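Local atomic coordinates of dihydropteroate synthase (Mycobacterium smegmatis, PDB entry 6OMZ), a protein that probably condenses para-aminobenzoate with 6-hydroxymethyl-7,8-dihydropterin diphosphate to make 7,8-dihydropteroate, a precursor of folate, and binds pterin-6-yl-methyl-monophosphate in this crystal. Residues 168-173 against 213-218. The protein carries 1 engineered substitution. Numbering follows the deposited sequence.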
ATOM      1  N   GLU A 168     -15.026   7.045 -11.331  1.00 15.76           N
ATOM      2  CA  GLU A 168     -15.660   6.795 -10.043  1.00 18.81           C
ATOM      3  C   GLU A 168     -14.621   6.636  -8.946  1.00 13.87           C
ATOM      4  O   GLU A 168     -14.830   7.099  -7.820  1.00 12.45           O
ATOM      5  CB  GLU A 168     -16.567   5.568 -10.127  1.00 16.93           C
ATOM      6  CG  GLU A 168     -17.767   5.823 -11.050  1.00 14.70           C
ATOM      7  CD  GLU A 168     -18.718   4.636 -11.171  1.00 20.28           C
ATOM      8  OE1 GLU A 168     -18.911   3.914 -10.171  1.00 20.18           O
ATOM      9  OE2 GLU A 168     -19.265   4.430 -12.277  1.00 23.15           O
ATOM     10  N   VAL A 169     -13.508   5.970  -9.248  1.00 12.15           N
ATOM     11  CA  VAL A 169     -12.429   5.867  -8.270  1.00 10.81           C
ATOM     12  C   VAL A 169     -11.918   7.258  -7.910  1.00 13.29           C
ATOM     13  O   VAL A 169     -11.752   7.585  -6.730  1.00 11.21           O
ATOM     14  CB  VAL A 169     -11.303   4.958  -8.791  1.00 11.14           C
ATOM     15  CG1 VAL A 169     -10.034   5.161  -7.970  1.00 11.72           C
ATOM     16  CG2 VAL A 169     -11.749   3.481  -8.693  1.00 13.59           C
ATOM     17  N   ARG A 170     -11.675   8.097  -8.925  1.00 13.64           N
ATOM     18  CA  ARG A 170     -11.256   9.477  -8.676  1.00 18.06           C
ATOM     19  C   ARG A 170     -12.279  10.228  -7.825  1.00 17.00           C
ATOM     20  O   ARG A 170     -11.928  10.849  -6.815  1.00 15.75           O
ATOM     21  CB  ARG A 170     -11.020  10.207  -9.999  1.00 16.58           C
ATOM     22  CG  ARG A 170     -10.680  11.691  -9.828  1.00 20.96           C
ATOM     23  CD  ARG A 170     -10.551  12.417 -11.161  1.00 30.86           C
ATOM     24  NE  ARG A 170     -10.202  13.828 -10.967  1.00 34.09           N
ATOM     25  CZ  ARG A 170     -11.078  14.777 -10.652  1.00 43.85           C
ATOM     26  NH1 ARG A 170     -12.364  14.471 -10.496  1.00 41.27           N
ATOM     27  NH2 ARG A 170     -10.672  16.032 -10.489  1.00 47.88           N
ATOM     28  N   THR A 171     -13.558  10.173  -8.210  1.00 16.13           N
ATOM     29  CA  THR A 171     -14.595  10.866  -7.441  1.00 15.87           C
ATOM     30  C   THR A 171     -14.613  10.409  -5.988  1.00 13.92           C
ATOM     31  O   THR A 171     -14.702  11.233  -5.068  1.00 15.99           O
ATOM     32  CB  THR A 171     -15.967  10.643  -8.085  1.00 14.36           C
ATOM     33  OG1 THR A 171     -15.968  11.213  -9.395  1.00 18.36           O
ATOM     34  CG2 THR A 171     -17.078  11.286  -7.252  1.00 20.82           C
ATOM     35  N   GLU A 172     -14.518   9.103  -5.755  1.00 12.71           N
ATOM     36  CA  GLU A 172     -14.652   8.608  -4.391  1.00 11.54           C
ATOM     37  C   GLU A 172     -13.405   8.891  -3.571  1.00 17.36           C
ATOM     38  O   GLU A 172     -13.506   9.191  -2.374  1.00 16.43           O
ATOM     39  CB  GLU A 172     -14.982   7.119  -4.407  1.00 12.05           C
ATOM     40  CG  GLU A 172     -16.485   6.892  -4.520  1.00 19.71           C
ATOM     41  CD  GLU A 172     -16.861   5.663  -5.311  1.00 31.22           C
ATOM     42  OE1 GLU A 172     -16.310   4.578  -5.051  1.00 28.32           O
ATOM     43  OE2 GLU A 172     -17.732   5.787  -6.200  1.00 41.83           O
ATOM     44  N   LEU A 173     -12.219   8.806  -4.191  1.00 13.26           N
ATOM     45  CA  LEU A 173     -11.007   9.193  -3.478  1.00  9.69           C
ATOM     46  C   LEU A 173     -11.060  10.653  -3.064  1.00 12.00           C
ATOM     47  O   LEU A 173     -10.709  10.994  -1.929  1.00 14.50           O
ATOM     48  CB  LEU A 173      -9.766   8.935  -4.339  1.00 11.15           C
ATOM     49  CG  LEU A 173      -9.353   7.471  -4.450  1.00 11.91           C
ATOM     50  CD1 LEU A 173      -8.248   7.294  -5.490  1.00 13.31           C
ATOM     51  CD2 LEU A 173      -8.875   7.000  -3.082  1.00 14.07           C
ATOM     52  N   PRO A 213      -1.897   9.285 -14.867  1.00 19.35           N
ATOM     53  CA  PRO A 213      -1.673  10.740 -14.966  1.00 19.37           C
ATOM     54  C   PRO A 213      -2.880  11.573 -14.557  1.00 22.42           C
ATOM     55  O   PRO A 213      -2.712  12.631 -13.931  1.00 22.26           O
ATOM     56  CB  PRO A 213      -1.338  10.941 -16.451  1.00 15.16           C
ATOM     57  CG  PRO A 213      -0.772   9.632 -16.882  1.00 18.65           C
ATOM     58  CD  PRO A 213      -1.532   8.592 -16.120  1.00 16.75           C
ATOM     59  N   ASP A 214      -4.091  11.128 -14.913  1.00 16.40           N
ATOM     60  CA  ASP A 214      -5.306  11.830 -14.491  1.00 24.17           C
ATOM     61  C   ASP A 214      -5.373  11.928 -12.976  1.00 24.41           C
ATOM     62  O   ASP A 214      -5.694  12.983 -12.418  1.00 20.98           O
ATOM     63  CB  ASP A 214      -6.555  11.112 -15.011  1.00 27.95           C
ATOM     64  CG  ASP A 214      -6.827  11.376 -16.472  1.00 55.05           C
ATOM     65  OD1 ASP A 214      -6.076  12.160 -17.093  1.00 60.80           O
ATOM     66  OD2 ASP A 214      -7.802  10.790 -17.001  1.00 65.93           O
ATOM     67  N   LEU A 215      -5.079  10.823 -12.289  1.00 18.60           N
ATOM     68  CA  LEU A 215      -5.162  10.826 -10.836  1.00 14.35           C
ATOM     69  C   LEU A 215      -4.019  11.638 -10.232  1.00 16.37           C
ATOM     70  O   LEU A 215      -4.215  12.378  -9.258  1.00 19.50           O
ATOM     71  CB  LEU A 215      -5.173   9.378 -10.331  1.00 15.48           C
ATOM     72  CG  LEU A 215      -5.734   9.045  -8.947  1.00 19.67           C
ATOM     73  CD1 LEU A 215      -7.233   9.422  -8.821  1.00 15.08           C
ATOM     74  CD2 LEU A 215      -5.543   7.567  -8.666  1.00 16.94           C
ATOM     75  N   VAL A 216      -2.819  11.536 -10.817  1.00 16.23           N
ATOM     76  CA  VAL A 216      -1.703  12.386 -10.404  1.00 16.36           C
ATOM     77  C   VAL A 216      -2.061  13.859 -10.581  1.00 19.25           C
ATOM     78  O   VAL A 216      -1.706  14.715  -9.755  1.00 20.82           O
ATOM     79  CB  VAL A 216      -0.437  11.996 -11.194  1.00 11.73           C
ATOM     80  CG1 VAL A 216       0.686  13.000 -10.960  1.00 18.20           C
ATOM     81  CG2 VAL A 216       0.002  10.582 -10.792  1.00 12.42           C
ATOM     82  N   ALA A 217      -2.805  14.175 -11.637  1.00 16.83           N
ATOM     83  CA  ALA A 217      -3.177  15.555 -11.915  1.00 18.98           C
ATOM     84  C   ALA A 217      -4.120  16.150 -10.870  1.00 22.01           C
ATOM     85  O   ALA A 217      -4.353  17.362 -10.902  1.00 24.30           O
ATOM     86  CB  ALA A 217      -3.813  15.658 -13.304  1.00 20.87           C
ATOM     87  N   THR A 218      -4.653  15.353  -9.939  1.00 14.35           N
ATOM     88  CA  THR A 218      -5.439  15.943  -8.851  1.00 15.70           C
ATOM     89  C   THR A 218      -4.595  16.847  -7.961  1.00 20.44           C
ATOM     90  O   THR A 218      -5.153  17.676  -7.236  1.00 18.80           O
ATOM     91  CB  THR A 218      -6.088  14.869  -7.967  1.00 16.29           C
ATOM     92  OG1 THR A 218      -5.069  14.145  -7.262  1.00 17.20           O
ATOM     93  CG2 THR A 218      -6.946  13.899  -8.788  1.00 18.45           C
TER
HETATM   94  O   HOH W   1      -7.975  14.513 -12.154  1.00 28.83           O
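L215 reaches across to helix 165-182 with one methyl: its CD1 lies 4.0 Å from R170 CA and equally near R170 CB, resting on the root of the arginine. With CG anti to the backbone N (chi1 -158°), the leucine's end comes closer to the facing helix, although its CB sets off at a slant to it. L173 meets the same methyl from the next turn, L173 CD1 standing 4.1 Å from L215 CD1, and the two leucine side chains cross at about a right angle. In this TIM-barrel enzyme the pair is the buried edge of a contact between neighbouring outer helices, where L173, L215 and T218 also touch I192 of strand 190-193. Toward the outside the packing turns polar. R170, extended from CG to NE, runs past T218 in the opposite sense, leaving T218 CG2 3.9 Å from R170 NE, obliquely to the guanidinium. R170 NE donates to a water 2.6 Å away, which in turn donates to D214 O, a bridge where no direct hydrogen bond joins the segments. T218 OG1 turns back to its own segment, donating to L215 O at 2.8 Å, nearly in line with the carbonyl (170°), whose oxygen T218 N also grips.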